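Local coordinates for cytoplasmic protein (Cryptococcus neoformans var. grubii serotype A, PDB 7LPO) that probably hydrolyses steryl beta-glucosides, splitting the sugar from the sterol, as a sterylglucosidase of glycoside hydrolase family 5, at residues M197-N202 with D583-E588; E59-T64 with L179-P184; I522-D527 with S547-A552; V41-S46 with K75-D80. One frame throughout, in Å; residues are numbered along the deposited sequence.

In the fold
From the N terminus, contact 4 opens first: V41-S46, leaving strand 35-43, meets K75-D80 some 30 residues later, ahead of helix 83-93. Contact 2 starts inside that loop, at helix 61-66, and closes beyond it at L179-P184, so the two cross. Contact 1 then opens at M197-N202 and closes only at D583-E588, after strand 567-570. Contact 3 lies wholly within this long span, joining the loop after strand 518-522 to helix 547-559. Contact 1 touches contact 2 through N586 and H180, and contact 3 through G587 and D527. Together they tie loops that follow strands 35-43, 518-522 and 567-570 to helices and to other loops, in a fold consistent with a family 5 (beta/alpha)8 barrel.

Contact 1: residues M197-N202 with D583-E588; sequences MIWGTN and DNWNGE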
loop_
_atom_site.group_PDB
_atom_site.type_symbol
_atom_site.label_atom_id
_atom_site.label_comp_id
_atom_site.label_asym_id
_atom_site.label_seq_id
_atom_site.Cartn_x
_atom_site.Cartn_y
_atom_site.Cartn_z
ATOM N N MET A 197 6.350 14.623 -1.367
ATOM C CA MET A 197 6.217 13.581 -0.354
ATOM C C MET A 197 6.035 14.145 1.045
ATOM O O MET A 197 6.214 13.425 2.037
ATOM C CB MET A 197 7.428 12.647 -0.373
ATOM C CG MET A 197 7.567 11.787 -1.633
ATOM S SD MET A 197 6.015 11.121 -2.283
ATOM C CE MET A 197 5.966 9.529 -1.552
ATOM N N ILE A 198 5.693 15.429 1.170
ATOM C CA ILE A 198 5.492 15.966 2.506
ATOM C C ILE A 198 4.216 15.415 3.126
ATOM O O ILE A 198 4.059 15.459 4.350
ATOM C CB ILE A 198 5.484 17.505 2.482
ATOM C CG1 ILE A 198 5.733 18.047 3.894
ATOM C CG2 ILE A 198 4.189 18.029 1.936
ATOM C CD1 ILE A 198 6.002 19.549 3.933
ATOM N N TRP A 199 3.307 14.866 2.314
ATOM C CA TRP A 199 2.047 14.369 2.855
ATOM C C TRP A 199 2.293 13.354 3.959
ATOM O O TRP A 199 1.480 13.232 4.891
ATOM C CB TRP A 199 1.192 13.760 1.736
ATOM C CG TRP A 199 1.748 12.485 1.174
ATOM C CD1 TRP A 199 2.499 12.345 0.040
ATOM C CD2 TRP A 199 1.594 11.173 1.716
ATOM N NE1 TRP A 199 2.830 11.018 -0.149
ATOM C CE2 TRP A 199 2.285 10.283 0.868
ATOM C CE3 TRP A 199 0.935 10.660 2.841
ATOM C CZ2 TRP A 199 2.350 8.923 1.115
ATOM C CZ3 TRP A 199 0.996 9.300 3.078
ATOM C CH2 TRP A 199 1.697 8.450 2.217
ATOM N N GLY A 200 3.412 12.629 3.880
ATOM C CA GLY A 200 3.686 11.566 4.829
ATOM C C GLY A 200 4.013 12.064 6.223
ATOM O O GLY A 200 3.812 11.333 7.202
ATOM N N THR A 201 4.513 13.295 6.341
ATOM C CA THR A 201 4.795 13.876 7.653
ATOM C C THR A 201 3.531 14.140 8.467
ATOM O O THR A 201 3.625 14.420 9.672
ATOM C CB THR A 201 5.585 15.193 7.514
ATOM O OG1 THR A 201 4.765 16.222 6.936
ATOM C CG2 THR A 201 6.827 14.986 6.656
ATOM N N ASN A 202 2.353 14.071 7.845
ATOM C CA ASN A 202 1.124 14.232 8.609
ATOM C C ASN A 202 1.024 13.197 9.719
ATOM O O ASN A 202 0.433 13.474 10.762
ATOM C CB ASN A 202 -0.081 14.175 7.671
ATOM C CG ASN A 202 -0.316 15.512 6.955
ATOM O OD1 ASN A 202 -0.379 16.559 7.585
ATOM N ND2 ASN A 202 -0.417 15.474 5.648
ATOM N N ASP A 583 -0.904 11.252 -10.296
ATOM C CA ASP A 583 -2.005 10.396 -9.884
ATOM C C ASP A 583 -3.167 11.198 -9.252
ATOM O O ASP A 583 -4.096 10.551 -8.771
ATOM C CB ASP A 583 -1.530 9.334 -8.882
ATOM C CG ASP A 583 -0.513 8.354 -9.471
ATOM O OD1 ASP A 583 -0.379 8.252 -10.714
ATOM O OD2 ASP A 583 0.159 7.672 -8.667
ATOM N N ASN A 584 -3.085 12.532 -9.247
ATOM C CA ASN A 584 -4.115 13.400 -8.677
ATOM C C ASN A 584 -4.195 13.245 -7.164
ATOM O O ASN A 584 -5.278 13.337 -6.579
ATOM C CB ASN A 584 -5.487 13.135 -9.302
ATOM C CG ASN A 584 -5.503 13.388 -10.784
ATOM O OD1 ASN A 584 -5.295 14.512 -11.224
ATOM N ND2 ASN A 584 -5.727 12.337 -11.569
ATOM N N TRP A 585 -3.044 13.028 -6.524
ATOM C CA TRP A 585 -3.003 12.804 -5.082
ATOM C C TRP A 585 -1.625 13.217 -4.566
ATOM O O TRP A 585 -0.650 12.466 -4.704
ATOM C CB TRP A 585 -3.310 11.350 -4.766
ATOM C CG TRP A 585 -3.507 11.072 -3.311
ATOM C CD1 TRP A 585 -4.651 11.244 -2.595
ATOM C CD2 TRP A 585 -2.530 10.562 -2.396
ATOM N NE1 TRP A 585 -4.450 10.876 -1.286
ATOM C CE2 TRP A 585 -3.155 10.455 -1.137
ATOM C CE3 TRP A 585 -1.181 10.200 -2.517
ATOM C CZ2 TRP A 585 -2.483 9.999 -0.001
ATOM C CZ3 TRP A 585 -0.513 9.738 -1.394
ATOM C CH2 TRP A 585 -1.168 9.641 -0.149
ATOM N N ASN A 586 -1.558 14.413 -3.986
ATOM C CA ASN A 586 -0.433 14.862 -3.172
ATOM C C ASN A 586 0.874 14.930 -3.951
ATOM O O ASN A 586 1.961 14.877 -3.363
ATOM C CB ASN A 586 -0.271 13.965 -1.939
ATOM C CG ASN A 586 -1.390 14.159 -0.930
ATOM O OD1 ASN A 586 -2.087 15.173 -0.955
ATOM N ND2 ASN A 586 -1.553 13.195 -0.026
ATOM N N GLY A 587 0.796 15.084 -5.262
ATOM C CA GLY A 587 1.987 15.202 -6.069
ATOM C C GLY A 587 2.620 13.888 -6.448
ATOM O O GLY A 587 3.662 13.898 -7.109
ATOM N N GLU A 588 2.034 12.762 -6.060
ATOM C CA GLU A 588 2.572 11.463 -6.434
ATOM C C GLU A 588 2.217 11.124 -7.875
ATOM O O GLU A 588 1.154 11.491 -8.387
ATOM C CB GLU A 588 2.039 10.374 -5.510
ATOM C CG GLU A 588 2.594 10.469 -4.110
ATOM C CD GLU A 588 2.438 9.186 -3.328
ATOM O OE1 GLU A 588 1.772 8.252 -3.824
ATOM O OE2 GLU A 588 2.967 9.125 -2.202
HETATM O O HOH W 1 4.773 14.533 -4.010
HETATM O O HOH W 2 3.381 15.435 -0.984
#
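W199 and W585 form the tight part of this contact as a T-shaped (edge-to-face) pair. The six-membered ring of W585 turns its edge to one face of W199, with planes at 62° and W585 CZ3 3.6 Å from W199 CE2. W585 CH2 sits over the centre of the W199 indole. The W199 side chain reaches this place with CG between its own backbone N and carbonyl carbon (chi1 69°). N586 adds to the close packing: its ND2 lies 3.3 Å from W199 CB, although its hydrogen bond goes to G152 O, while W585 NE1 bonds to G153 O. At the indole edge, W199 NE1 makes a weak, bent bond to E588 OE2 (2.8 Å, 130° at the hydrogen). The methyl of M197 comes to the same oxygen, CE to E588 OE2 being 3.1 Å. The other carboxylate oxygen, E588 OE1, hydrogen-bonds a bound Tris molecule, which may mark a pocket. W585 to E588 is a type I' beta turn, closed by E588 N to W585 O, in the loop that follows strand 567-570. This strand pairs with the N-terminal strand 35-43, as expected where a (beta/alpha)8 barrel closes. Elsewhere the contact is looser and relies on water. The N586 carbonyl, presented by the turn, accepts from two waters, at 2.9 Å and 2.8 Å from N586 O. The first accepts from M197 N at 3.1 Å; the second, in plane at the edge of the W199 ring, receives a weak bond from W199 N at the start of the 3-10 segment 198-202.

Contact 2: residues E59-T64 with L179-P184; sequences EGFWET and LHCEWP
W62 and E182 supply the polar link. The indole N-H points almost straight at the carboxylate (W62 NE1 to E182 OE2 2.9 Å, 166° at the hydrogen), and the oxygen lies close to the ring plane. The carboxylate plane is steeply inclined to the ring, and its oxygen is met from above that plane. E182 OE2 also forms a salt bridge with R58, and E182 OE1 is held by T172; both oxygens of the buried group are engaged, which should limit its rotation. The sulfur-aromatic contact comes next: C181 SG stands over one face of F61, 4.2 Å from the ring centroid and 20° off the normal, and the C181 first torsion, 73°, turns the sulfur to it. The apolar contacts centre on L179 CD2, which touches both rings: it is 3.5 Å from W62 CZ2 and 4.2 Å from F61 CE2. The two aromatic side chains are themselves packed together, with F61 CD2 over the centre of the W62 ring. Within E59-T64, G60 O receives both T64 N and T64 OG1. The contact thus sets E59-T64, which leads into helix 61-66, against the short 3-10 turn 180-181, in the loop between helices 159-163 and 206-221, with Y169 meeting W62 and F150 meeting F61 round about.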
loop_
_atom_site.group_PDB
_atom_site.type_symbol
_atom_site.label_atom_id
_atom_site.label_comp_id
_atom_site.label_asym_id
_atom_site.label_seq_id
_atom_site.Cartn_x
_atom_site.Cartn_y
_atom_site.Cartn_z
ATOM N N GLU A 59 -12.202 23.731 -4.001
ATOM C CA GLU A 59 -13.627 23.961 -4.196
ATOM C C GLU A 59 -14.406 22.653 -4.091
ATOM O O GLU A 59 -14.070 21.659 -4.746
ATOM C CB GLU A 59 -13.873 24.615 -5.551
ATOM C CG GLU A 59 -15.326 24.938 -5.813
ATOM C CD GLU A 59 -15.520 25.748 -7.077
ATOM O OE1 GLU A 59 -14.964 26.868 -7.158
ATOM O OE2 GLU A 59 -16.223 25.264 -7.989
ATOM N N GLY A 60 -15.452 22.659 -3.256
ATOM C CA GLY A 60 -16.288 21.495 -3.048
ATOM C C GLY A 60 -15.725 20.452 -2.102
ATOM O O GLY A 60 -16.458 19.529 -1.721
ATOM N N PHE A 61 -14.458 20.590 -1.692
ATOM C CA PHE A 61 -13.788 19.582 -0.874
ATOM C C PHE A 61 -14.505 19.378 0.453
ATOM O O PHE A 61 -14.886 18.255 0.805
ATOM C CB PHE A 61 -12.330 20.016 -0.666
ATOM C CG PHE A 61 -11.524 19.111 0.232
ATOM C CD1 PHE A 61 -11.090 17.878 -0.211
ATOM C CD2 PHE A 61 -11.176 19.518 1.508
ATOM C CE1 PHE A 61 -10.332 17.057 0.616
ATOM C CE2 PHE A 61 -10.426 18.710 2.331
ATOM C CZ PHE A 61 -9.996 17.479 1.888
ATOM N N TRP A 62 -14.707 20.457 1.201
ATOM C CA TRP A 62 -15.368 20.354 2.495
ATOM C C TRP A 62 -16.883 20.216 2.353
ATOM O O TRP A 62 -17.507 19.422 3.069
ATOM C CB TRP A 62 -15.042 21.588 3.335
ATOM C CG TRP A 62 -13.605 21.743 3.702
ATOM C CD1 TRP A 62 -12.747 22.716 3.270
ATOM C CD2 TRP A 62 -12.851 20.908 4.578
ATOM N NE1 TRP A 62 -11.516 22.556 3.842
ATOM C CE2 TRP A 62 -11.544 21.443 4.641
ATOM C CE3 TRP A 62 -13.149 19.769 5.327
ATOM C CZ2 TRP A 62 -10.529 20.860 5.406
ATOM C CZ3 TRP A 62 -12.133 19.186 6.090
ATOM C CH2 TRP A 62 -10.843 19.736 6.122
ATOM N N GLU A 63 -17.489 20.973 1.433
ATOM C CA GLU A 63 -18.947 21.060 1.380
ATOM C C GLU A 63 -19.592 19.713 1.081
ATOM O O GLU A 63 -20.604 19.350 1.696
ATOM C CB GLU A 63 -19.372 22.081 0.327
ATOM C CG GLU A 63 -19.028 23.516 0.666
ATOM C CD GLU A 63 -17.622 23.903 0.226
ATOM O OE1 GLU A 63 -16.849 23.014 -0.205
ATOM O OE2 GLU A 63 -17.281 25.104 0.317
ATOM N N THR A 64 -19.046 18.966 0.121
ATOM C CA THR A 64 -19.659 17.688 -0.217
ATOM C C THR A 64 -19.555 16.714 0.948
ATOM O O THR A 64 -20.497 15.961 1.217
ATOM C CB THR A 64 -19.018 17.092 -1.471
ATOM O OG1 THR A 64 -17.602 17.007 -1.297
ATOM C CG2 THR A 64 -19.321 17.953 -2.694
ATOM N N LEU A 179 -2.795 19.918 4.229
ATOM C CA LEU A 179 -3.666 19.484 3.149
ATOM C C LEU A 179 -3.156 20.067 1.841
ATOM O O LEU A 179 -2.860 21.264 1.763
ATOM C CB LEU A 179 -5.102 19.945 3.391
ATOM C CG LEU A 179 -5.954 19.138 4.365
ATOM C CD1 LEU A 179 -5.203 18.791 5.623
ATOM C CD2 LEU A 179 -7.218 19.944 4.685
ATOM N N HIS A 180 -3.082 19.226 0.813
ATOM C CA HIS A 180 -2.622 19.692 -0.487
ATOM C C HIS A 180 -3.427 20.898 -0.969
ATOM O O HIS A 180 -2.864 21.878 -1.474
ATOM C CB HIS A 180 -2.719 18.549 -1.490
ATOM C CG HIS A 180 -2.049 18.840 -2.791
ATOM N ND1 HIS A 180 -2.160 18.010 -3.886
ATOM C CD2 HIS A 180 -1.250 19.864 -3.171
ATOM C CE1 HIS A 180 -1.459 18.514 -4.887
ATOM N NE2 HIS A 180 -0.893 19.636 -4.478
ATOM N N CYS A 181 -4.744 20.852 -0.815
ATOM C CA CYS A 181 -5.583 21.917 -1.350
ATOM C C CYS A 181 -5.557 23.191 -0.510
ATOM O O CYS A 181 -6.084 24.211 -0.964
ATOM C CB CYS A 181 -7.025 21.422 -1.498
ATOM S SG CYS A 181 -7.915 21.243 0.058
ATOM N N GLU A 182 -4.951 23.171 0.684
ATOM C CA GLU A 182 -4.808 24.371 1.502
ATOM C C GLU A 182 -3.340 24.696 1.752
ATOM O O GLU A 182 -2.991 25.277 2.781
ATOM C CB GLU A 182 -5.561 24.225 2.825
ATOM C CG GLU A 182 -7.060 23.962 2.647
ATOM C CD GLU A 182 -7.867 24.074 3.944
ATOM O OE1 GLU A 182 -7.264 24.092 5.038
ATOM O OE2 GLU A 182 -9.115 24.141 3.865
ATOM N N TRP A 183 -2.468 24.306 0.829
ATOM C CA TRP A 183 -1.048 24.613 0.951
ATOM C C TRP A 183 -0.689 25.764 0.029
ATOM O O TRP A 183 -1.080 25.737 -1.144
ATOM C CB TRP A 183 -0.191 23.396 0.593
ATOM C CG TRP A 183 1.261 23.737 0.613
ATOM C CD1 TRP A 183 1.977 24.357 -0.374
ATOM C CD2 TRP A 183 2.174 23.511 1.691
ATOM N NE1 TRP A 183 3.280 24.534 0.030
ATOM C CE2 TRP A 183 3.427 24.012 1.289
ATOM C CE3 TRP A 183 2.051 22.934 2.959
ATOM C CZ2 TRP A 183 4.546 23.951 2.107
ATOM C CZ3 TRP A 183 3.165 22.870 3.767
ATOM C CH2 TRP A 183 4.398 23.372 3.337
ATOM N N PRO A 184 0.074 26.776 0.483
ATOM C CA PRO A 184 0.643 26.922 1.833
ATOM C C PRO A 184 -0.336 27.527 2.828
ATOM O O PRO A 184 -0.053 27.606 4.017
ATOM C CB PRO A 184 1.836 27.861 1.611
ATOM C CG PRO A 184 1.403 28.738 0.464
ATOM C CD PRO A 184 0.454 27.898 -0.399
#

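Contact 3: residues I522-D527 with S547-A552; sequences IGIPYD and SSQQKA
Q549 reaches from its helix to the backbone of Y526. Its chain leaves with CG opposite the carbonyl carbon and then bends at chi2 (87°), which swings the amide round to the loop and brings Q549 NE2 within 2.8 Å of Y526 O. The N-H bond is nearly straight, 166° at the hydrogen. The acceptor lies in the amide plane, whereas the donor is tilted from the Y526 carbonyl plane. On the way the aliphatic part of Q549 crosses the tyrosine at a slant, with Q549 CG 3.8 Å from Y526 CD1. This loop follows strand 518-522, whose neighbour 567-570 runs parallel to it; helix 547-559, with the short 528-531, lies between them in sequence, consistent with a beta-alpha-beta crossover of a (beta/alpha)8 barrel. I524 lies against the same face of the helix, one branch at Q549 and the other at A552. Its chi2 of 101°, away from a staggered value, sends I524 CD1 over the centre of the Y526 ring and to 3.7 Å from Q549 O. I524 CG2 faces A552, 4.0 Å from A552 CB. M553 of the same helix touches both I524 and Y526, and R660 makes a cation-pi contact with the tyrosine.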
loop_
_atom_site.group_PDB
_atom_site.type_symbol
_atom_site.label_atom_id
_atom_site.label_comp_id
_atom_site.label_asym_id
_atom_site.label_seq_id
_atom_site.Cartn_x
_atom_site.Cartn_y
_atom_site.Cartn_z
ATOM N N ILE A 522 4.773 -1.837 -4.095
ATOM C CA ILE A 522 6.143 -1.536 -4.503
ATOM C C ILE A 522 6.049 -0.741 -5.794
ATOM O O ILE A 522 5.166 -0.994 -6.620
ATOM C CB ILE A 522 6.988 -2.825 -4.663
ATOM C CG1 ILE A 522 8.415 -2.491 -5.117
ATOM C CG2 ILE A 522 6.350 -3.793 -5.643
ATOM C CD1 ILE A 522 9.397 -3.618 -4.893
ATOM N N GLY A 523 6.919 0.256 -5.943
ATOM C CA GLY A 523 6.860 1.099 -7.129
ATOM C C GLY A 523 7.871 2.224 -7.088
ATOM O O GLY A 523 8.650 2.354 -6.142
ATOM N N ILE A 524 7.837 3.045 -8.137
ATOM C CA ILE A 524 8.777 4.156 -8.306
ATOM C C ILE A 524 8.040 5.361 -8.867
ATOM O O ILE A 524 6.973 5.229 -9.481
ATOM C CB ILE A 524 9.955 3.798 -9.240
ATOM C CG1 ILE A 524 9.439 3.366 -10.615
ATOM C CG2 ILE A 524 10.808 2.673 -8.650
ATOM C CD1 ILE A 524 9.531 4.424 -11.700
ATOM N N PRO A 525 8.601 6.559 -8.678
ATOM C CA PRO A 525 7.978 7.775 -9.233
ATOM C C PRO A 525 8.373 8.026 -10.684
ATOM O O PRO A 525 9.548 7.957 -11.051
ATOM C CB PRO A 525 8.505 8.889 -8.324
ATOM C CG PRO A 525 9.891 8.378 -7.913
ATOM C CD PRO A 525 9.739 6.865 -7.787
ATOM N N TYR A 526 7.380 8.356 -11.502
ATOM C CA TYR A 526 7.606 8.632 -12.912
ATOM C C TYR A 526 7.852 10.107 -13.196
ATOM O O TYR A 526 8.393 10.436 -14.260
ATOM C CB TYR A 526 6.413 8.135 -13.739
ATOM C CG TYR A 526 6.451 6.643 -13.978
ATOM C CD1 TYR A 526 7.160 6.113 -15.038
ATOM C CD2 TYR A 526 5.799 5.763 -13.129
ATOM C CE1 TYR A 526 7.214 4.744 -15.255
ATOM C CE2 TYR A 526 5.852 4.387 -13.340
ATOM C CZ TYR A 526 6.561 3.897 -14.409
ATOM O OH TYR A 526 6.599 2.558 -14.652
ATOM N N ASP A 527 7.487 10.996 -12.272
ATOM C CA ASP A 527 7.712 12.431 -12.445
ATOM C C ASP A 527 9.119 12.850 -12.041
ATOM O O ASP A 527 9.310 13.910 -11.438
ATOM C CB ASP A 527 6.664 13.227 -11.668
ATOM C CG ASP A 527 6.606 12.862 -10.185
ATOM O OD1 ASP A 527 6.912 11.704 -9.824
ATOM O OD2 ASP A 527 6.219 13.736 -9.375
ATOM N N SER A 547 14.405 6.286 -19.610
ATOM C CA SER A 547 15.606 5.562 -19.207
ATOM C C SER A 547 15.772 5.501 -17.693
ATOM O O SER A 547 16.082 4.444 -17.133
ATOM C CB SER A 547 16.845 6.218 -19.826
ATOM O OG SER A 547 16.765 6.286 -21.233
ATOM N N SER A 548 15.661 6.651 -17.021
ATOM C CA SER A 548 15.872 6.670 -15.574
ATOM C C SER A 548 14.753 5.942 -14.835
ATOM O O SER A 548 15.012 5.164 -13.907
ATOM C CB SER A 548 15.985 8.108 -15.081
ATOM O OG SER A 548 17.263 8.623 -15.387
ATOM N N GLN A 549 13.502 6.185 -15.219
ATOM C CA GLN A 549 12.402 5.465 -14.590
ATOM C C GLN A 549 12.550 3.963 -14.805
ATOM O O GLN A 549 12.251 3.157 -13.907
ATOM C CB GLN A 549 11.077 5.971 -15.152
ATOM C CG GLN A 549 10.739 7.409 -14.745
ATOM C CD GLN A 549 11.317 8.461 -15.683
ATOM O OE1 GLN A 549 12.292 8.216 -16.395
ATOM N NE2 GLN A 549 10.720 9.653 -15.672
ATOM N N GLN A 550 13.050 3.575 -15.984
ATOM C CA GLN A 550 13.197 2.168 -16.322
ATOM C C GLN A 550 14.222 1.484 -15.419
ATOM O O GLN A 550 13.964 0.403 -14.886
ATOM C CB GLN A 550 13.599 2.038 -17.783
ATOM C CG GLN A 550 13.731 0.617 -18.269
ATOM C CD GLN A 550 13.753 0.527 -19.781
ATOM O OE1 GLN A 550 14.642 -0.094 -20.350
ATOM N NE2 GLN A 550 12.786 1.147 -20.434
ATOM N N LYS A 551 15.393 2.101 -15.243
ATOM C CA LYS A 551 16.390 1.521 -14.347
ATOM C C LYS A 551 15.852 1.403 -12.926
ATOM O O LYS A 551 16.000 0.361 -12.275
ATOM C CB LYS A 551 17.667 2.364 -14.363
ATOM C CG LYS A 551 18.425 2.362 -15.683
ATOM C CD LYS A 551 19.770 3.060 -15.523
ATOM C CE LYS A 551 20.172 3.832 -16.763
ATOM N NZ LYS A 551 20.159 2.977 -17.985
ATOM N N ALA A 552 15.245 2.475 -12.412
ATOM C CA ALA A 552 14.695 2.431 -11.059
ATOM C C ALA A 552 13.662 1.322 -10.929
ATOM O O ALA A 552 13.718 0.507 -10.000
ATOM C CB ALA A 552 14.079 3.786 -10.702
#

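Contact 4: residues V41-S46 with K75-D80; sequences VNLSGS and KPLNLD
L43 and S44, where strand 35-43 of the barrel runs out, pack against P76 in the loop leading to helix 83-93. A cis peptide precedes each of S44 and P76, the two residues whose CA atoms come nearest. The strand lies beside 98-104 and 567-570, as the first strand of a (beta/alpha)8 barrel would. P76 fits its ring into the corner: P76 CB is 3.6 Å from S44 CB and 4.0 Å from L43 CG. With CG opposite its backbone N (chi1 -176°), L43 carries its isobutyl end on toward L77, and the methyls L43 CD2 and L77 CD1 lie 4.2 Å apart. Y101 and Y123 touch P76 from the neighbouring strand and helix. S44 OG shapes the chain after the strand, accepting from S46 N at 3.1 Å by a nearly straight bond (173°), which makes an ST turn, while it also bonds to Y573 O. The lysine before the proline works on the far end of that turn. The ammonium of K75 meets the S46 carbonyl in its plane, K75 NZ to S46 O being 2.9 Å, and shares itself with H49 O and, weakly, P50 O. Two backbone carbonyls, and more weakly a third, surround this buried ammonium. A water also joins V41-S46 to K75-D80, lying 2.7 Å from S46 OG and donating to P76 O, also at 2.7 Å.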
loop_
_atom_site.group_PDB
_atom_site.type_symbol
_atom_site.label_atom_id
_atom_site.label_comp_id
_atom_site.label_asym_id
_atom_site.label_seq_id
_atom_site.Cartn_x
_atom_site.Cartn_y
_atom_site.Cartn_z
ATOM N N VAL A 41 -0.991 -5.480 -9.841
ATOM C CA VAL A 41 -0.962 -4.053 -9.550
ATOM C C VAL A 41 -2.012 -3.731 -8.498
ATOM O O VAL A 41 -2.966 -4.483 -8.281
ATOM C CB VAL A 41 -1.216 -3.208 -10.816
ATOM C CG1 VAL A 41 -0.246 -3.595 -11.899
ATOM C CG2 VAL A 41 -2.663 -3.425 -11.319
ATOM N N ASN A 42 -1.807 -2.598 -7.831
ATOM C CA ASN A 42 -2.851 -1.990 -7.020
ATOM C C ASN A 42 -3.795 -1.228 -7.937
ATOM O O ASN A 42 -3.355 -0.410 -8.751
ATOM C CB ASN A 42 -2.250 -1.044 -5.986
ATOM C CG ASN A 42 -1.585 -1.781 -4.842
ATOM O OD1 ASN A 42 -2.146 -1.893 -3.747
ATOM N ND2 ASN A 42 -0.392 -2.304 -5.094
ATOM N N LEU A 43 -5.093 -1.487 -7.790
ATOM C CA LEU A 43 -6.145 -0.884 -8.605
ATOM C C LEU A 43 -7.229 -0.399 -7.646
ATOM O O LEU A 43 -8.049 -1.202 -7.188
ATOM C CB LEU A 43 -6.687 -1.904 -9.601
ATOM C CG LEU A 43 -7.737 -1.458 -10.617
ATOM C CD1 LEU A 43 -7.082 -0.837 -11.828
ATOM C CD2 LEU A 43 -8.602 -2.656 -11.019
ATOM N N SER A 44 -7.249 0.895 -7.321
ATOM C CA SER A 44 -6.361 1.913 -7.857
ATOM C C SER A 44 -6.279 3.087 -6.879
ATOM O O SER A 44 -7.206 3.336 -6.111
ATOM C CB SER A 44 -6.868 2.404 -9.213
ATOM O OG SER A 44 -6.224 3.612 -9.595
ATOM N N GLY A 45 -5.184 3.831 -6.930
ATOM C CA GLY A 45 -5.094 5.080 -6.200
ATOM C C GLY A 45 -6.224 6.056 -6.482
ATOM O O GLY A 45 -6.528 6.916 -5.650
ATOM N N SER A 46 -6.843 5.947 -7.660
ATOM C CA SER A 46 -7.914 6.868 -8.014
ATOM C C SER A 46 -9.148 6.682 -7.139
ATOM O O SER A 46 -9.986 7.585 -7.086
ATOM C CB SER A 46 -8.304 6.697 -9.483
ATOM O OG SER A 46 -8.729 5.369 -9.728
ATOM N N LYS A 75 -14.989 4.660 -10.058
ATOM C CA LYS A 75 -13.570 4.515 -9.782
ATOM C C LYS A 75 -13.373 3.246 -8.966
ATOM O O LYS A 75 -14.045 3.074 -7.942
ATOM C CB LYS A 75 -13.014 5.719 -9.015
ATOM C CG LYS A 75 -13.050 7.019 -9.799
ATOM C CD LYS A 75 -13.056 8.200 -8.844
ATOM C CE LYS A 75 -11.976 9.196 -9.216
ATOM N NZ LYS A 75 -11.454 9.874 -8.002
ATOM N N PRO A 76 -12.429 2.374 -9.326
ATOM C CA PRO A 76 -11.326 2.647 -10.260
ATOM C C PRO A 76 -11.654 2.531 -11.742
ATOM O O PRO A 76 -10.953 3.127 -12.555
ATOM C CB PRO A 76 -10.280 1.581 -9.881
ATOM C CG PRO A 76 -11.121 0.404 -9.422
ATOM C CD PRO A 76 -12.353 1.018 -8.744
ATOM N N LEU A 77 -12.689 1.782 -12.095
ATOM C CA LEU A 77 -12.999 1.498 -13.488
ATOM C C LEU A 77 -14.400 1.985 -13.832
ATOM O O LEU A 77 -15.357 1.730 -13.091
ATOM C CB LEU A 77 -12.884 0.004 -13.757
ATOM C CG LEU A 77 -11.482 -0.596 -13.714
ATOM C CD1 LEU A 77 -11.606 -2.100 -13.915
ATOM C CD2 LEU A 77 -10.553 0.019 -14.750
ATOM N N ASN A 78 -14.513 2.692 -14.952
ATOM C CA ASN A 78 -15.806 3.148 -15.441
ATOM C C ASN A 78 -16.507 1.995 -16.156
ATOM O O ASN A 78 -15.970 1.422 -17.111
ATOM C CB ASN A 78 -15.631 4.338 -16.374
ATOM C CG ASN A 78 -16.946 5.006 -16.700
ATOM O OD1 ASN A 78 -17.893 4.359 -17.142
ATOM N ND2 ASN A 78 -17.017 6.302 -16.468
ATOM N N LEU A 79 -17.692 1.639 -15.679
ATOM C CA LEU A 79 -18.439 0.516 -16.230
ATOM C C LEU A 79 -19.520 0.958 -17.207
ATOM O O LEU A 79 -20.249 0.110 -17.726
ATOM C CB LEU A 79 -19.058 -0.309 -15.092
ATOM C CG LEU A 79 -18.052 -0.885 -14.084
ATOM C CD1 LEU A 79 -18.770 -1.542 -12.899
ATOM C CD2 LEU A 79 -17.106 -1.884 -14.715
ATOM N N ASP A 80 -19.630 2.256 -17.483
ATOM C CA ASP A 80 -20.646 2.763 -18.396
ATOM C C ASP A 80 -20.126 3.033 -19.803
ATOM O O ASP A 80 -20.932 3.078 -20.738
ATOM C CB ASP A 80 -21.257 4.064 -17.851
ATOM C CG ASP A 80 -21.960 3.873 -16.515
ATOM O OD1 ASP A 80 -22.484 2.766 -16.263
ATOM O OD2 ASP A 80 -21.985 4.830 -15.713
HETATM O O HOH W 3 -9.963 5.600 -12.115
#